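Local atomic coordinates of interferon gamma (Paralichthys olivaceus, PDB entry 6F1E), a protein that acts as a homodimeric type II cytokine, binding interferon gamma receptor 1 and activating macrophages and neutrophils. Residues 5-10 against 93-98. Sequence-based numbering, arbitrary orientation.
Sequences ARMNKT and LNYILK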
loop_
_atom_site.group_PDB
_atom_site.type_symbol
_atom_site.label_atom_id
_atom_site.label_comp_id
_atom_site.label_asym_id
_atom_site.label_seq_id
_atom_site.Cartn_x
_atom_site.Cartn_y
_atom_site.Cartn_z
ATOM N N ALA A 5 -4.879 -2.771 -30.973
ATOM C CA ALA A 5 -3.805 -2.430 -31.911
ATOM C C ALA A 5 -3.305 -1.025 -31.601
ATOM O O ALA A 5 -2.091 -0.777 -31.596
ATOM C CB ALA A 5 -4.296 -2.520 -33.362
ATOM N N ARG A 6 -4.259 -0.136 -31.303
ATOM C CA ARG A 6 -3.999 1.283 -31.132
ATOM C C ARG A 6 -3.136 1.556 -29.900
ATOM O O ARG A 6 -2.281 2.464 -29.904
ATOM C CB ARG A 6 -5.326 2.052 -31.066
ATOM C CG ARG A 6 -5.156 3.567 -31.099
ATOM C CD ARG A 6 -6.464 4.298 -30.839
ATOM N NE ARG A 6 -7.332 4.442 -32.012
ATOM C CZ ARG A 6 -8.557 4.962 -31.979
ATOM N NH1 ARG A 6 -9.100 5.397 -30.839
ATOM N NH2 ARG A 6 -9.247 5.055 -33.095
ATOM N N MET A 7 -3.351 0.757 -28.860
ATOM C CA MET A 7 -2.518 0.804 -27.658
ATOM C C MET A 7 -1.080 0.471 -28.009
ATOM O O MET A 7 -0.169 1.236 -27.653
ATOM C CB MET A 7 -3.027 -0.191 -26.614
ATOM C CG MET A 7 -2.413 -0.041 -25.236
ATOM S SD MET A 7 -3.259 1.258 -24.338
ATOM C CE MET A 7 -2.656 0.923 -22.690
ATOM N N ASN A 8 -0.889 -0.665 -28.706
ATOM C CA ASN A 8 0.459 -1.140 -29.088
ATOM C C ASN A 8 1.126 -0.087 -29.943
ATOM O O ASN A 8 2.225 0.348 -29.664
ATOM C CB ASN A 8 0.417 -2.481 -29.854
ATOM C CG ASN A 8 1.784 -2.864 -30.468
ATOM O OD1 ASN A 8 2.622 -3.490 -29.810
ATOM N ND2 ASN A 8 2.008 -2.483 -31.742
ATOM N N LYS A 9 0.426 0.327 -30.989
ATOM C CA LYS A 9 0.964 1.295 -31.908
ATOM C C LYS A 9 1.261 2.577 -31.162
ATOM O O LYS A 9 2.364 3.105 -31.317
ATOM C CB LYS A 9 0.029 1.518 -33.112
ATOM C CG LYS A 9 -0.001 0.339 -34.078
ATOM C CD LYS A 9 -0.657 0.693 -35.402
ATOM C CE LYS A 9 -0.623 -0.488 -36.361
ATOM N NZ LYS A 9 -1.094 -0.124 -37.724
ATOM N N THR A 10 0.329 3.039 -30.315
ATOM C CA THR A 10 0.528 4.301 -29.599
ATOM C C THR A 10 1.739 4.244 -28.662
ATOM O O THR A 10 2.468 5.261 -28.516
ATOM C CB THR A 10 -0.727 4.774 -28.841
ATOM O OG1 THR A 10 -1.826 4.886 -29.753
ATOM C CG2 THR A 10 -0.482 6.174 -28.179
ATOM N N LEU A 93 0.077 10.353 -25.011
ATOM C CA LEU A 93 0.051 10.206 -23.548
ATOM C C LEU A 93 -1.402 10.238 -23.054
ATOM O O LEU A 93 -1.839 9.330 -22.346
ATOM C CB LEU A 93 0.862 11.309 -22.825
ATOM C CG LEU A 93 2.399 11.373 -22.915
ATOM C CD1 LEU A 93 2.973 12.485 -22.039
ATOM C CD2 LEU A 93 3.027 10.047 -22.514
ATOM N N ASN A 94 -2.153 11.265 -23.450
ATOM C CA ASN A 94 -3.530 11.416 -22.989
ATOM C C ASN A 94 -4.328 10.196 -23.365
ATOM O O ASN A 94 -5.099 9.725 -22.565
ATOM C CB ASN A 94 -4.176 12.736 -23.457
ATOM C CG ASN A 94 -3.751 13.948 -22.584
ATOM O OD1 ASN A 94 -3.295 14.965 -23.092
ATOM N ND2 ASN A 94 -3.909 13.825 -21.263
ATOM N N TYR A 95 -4.078 9.600 -24.524
ATOM C CA TYR A 95 -4.829 8.389 -24.883
ATOM C C TYR A 95 -4.491 7.246 -23.913
ATOM O O TYR A 95 -5.381 6.517 -23.449
ATOM C CB TYR A 95 -4.630 7.982 -26.356
ATOM C CG TYR A 95 -5.186 6.595 -26.680
ATOM C CD1 TYR A 95 -6.521 6.393 -27.027
ATOM C CD2 TYR A 95 -4.354 5.483 -26.628
ATOM C CE1 TYR A 95 -7.001 5.105 -27.323
ATOM C CE2 TYR A 95 -4.812 4.203 -26.917
ATOM C CZ TYR A 95 -6.120 4.007 -27.247
ATOM O OH TYR A 95 -6.496 2.692 -27.485
ATOM N N ILE A 96 -3.210 7.103 -23.607
ATOM C CA ILE A 96 -2.727 5.992 -22.768
ATOM C C ILE A 96 -3.217 6.212 -21.300
ATOM O O ILE A 96 -3.708 5.273 -20.625
ATOM C CB ILE A 96 -1.197 5.726 -23.038
ATOM C CG1 ILE A 96 -0.986 4.284 -23.447
ATOM C CG2 ILE A 96 -0.274 6.063 -21.901
ATOM C CD1 ILE A 96 -1.456 4.011 -24.856
ATOM N N LEU A 97 -3.200 7.463 -20.849
ATOM C CA LEU A 97 -3.855 7.810 -19.592
ATOM C C LEU A 97 -5.331 7.391 -19.535
ATOM O O LEU A 97 -5.777 6.744 -18.573
ATOM C CB LEU A 97 -3.748 9.300 -19.352
ATOM C CG LEU A 97 -4.402 9.793 -18.076
ATOM C CD1 LEU A 97 -3.881 9.008 -16.895
ATOM C CD2 LEU A 97 -4.062 11.258 -17.923
ATOM N N LYS A 98 -6.083 7.739 -20.567
ATOM C CA LYS A 98 -7.524 7.418 -20.631
ATOM C C LYS A 98 -7.771 5.922 -20.531
ATOM O O LYS A 98 -8.577 5.485 -19.732
ATOM C CB LYS A 98 -8.138 7.939 -21.940
ATOM C CG LYS A 98 -9.564 7.501 -22.171
ATOM C CD LYS A 98 -10.129 8.066 -23.466
ATOM C CE LYS A 98 -9.890 7.124 -24.649
ATOM N NZ LYS A 98 -10.901 7.298 -25.738
#
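Tyr-95 and Met-7 reach for each other's helices with similar first torsions: in each, CG stands anti to the backbone N. In Tyr-95 this throws the ring across to the helix of 5-10, while Met-7 bends again at chi2 (82°) and swings its sulfur toward Ile-96. The phenol ring lies between the two helices. Arg-6 passes it at about a right angle, and its CD comes within 3.6 Å of Tyr-95 CZ, an oblique approach in which mostly the methylenes touch, with Tyr-95 CE1 lying at the guanidinium edge. The guanidinium plane is turned 69° from the ring, so the two do not stack. A long side chain that is greasy near the backbone and charged at its end suits this margin, where Arg-6 is exposed. Met-7 meets the same ring obliquely in a Met-aromatic contact, its SD 5.4 Å from the Tyr-95 centroid.

Deeper in, Ile-96 points its CD1 at Met-7 SD, unusually close at 3.3 Å and so strained or doubtful in its detail; the methionine methyl, CE, lies 3.8 Å from Ile-96 CG1. Both residues are apolar and suit a buried place, and the flexible thioether can bend to Ile-96. Thr-10 suits the border between ring and aliphatic packing: its CG2 rests 4.1 Å from Ile-96 CD1, while its OG1, beside Tyr-95, lies 2.5 Å from Arg-6 O, a doubtful length for a hydrogen bond that would satisfy the hydroxyl within its own helix.

The axes of the two segments come within 10.5 Å of each other at 135°, nearer antiparallel than parallel. Helix 5-17 thus lies against helix 89-107, whose Ile-96 also packs on Ile-59 of helix 41-64; Tyr-143 and Leu-139 of the second subunit pack on Met-7 and Ile-96, tying this helix pair into the intertwined dimer.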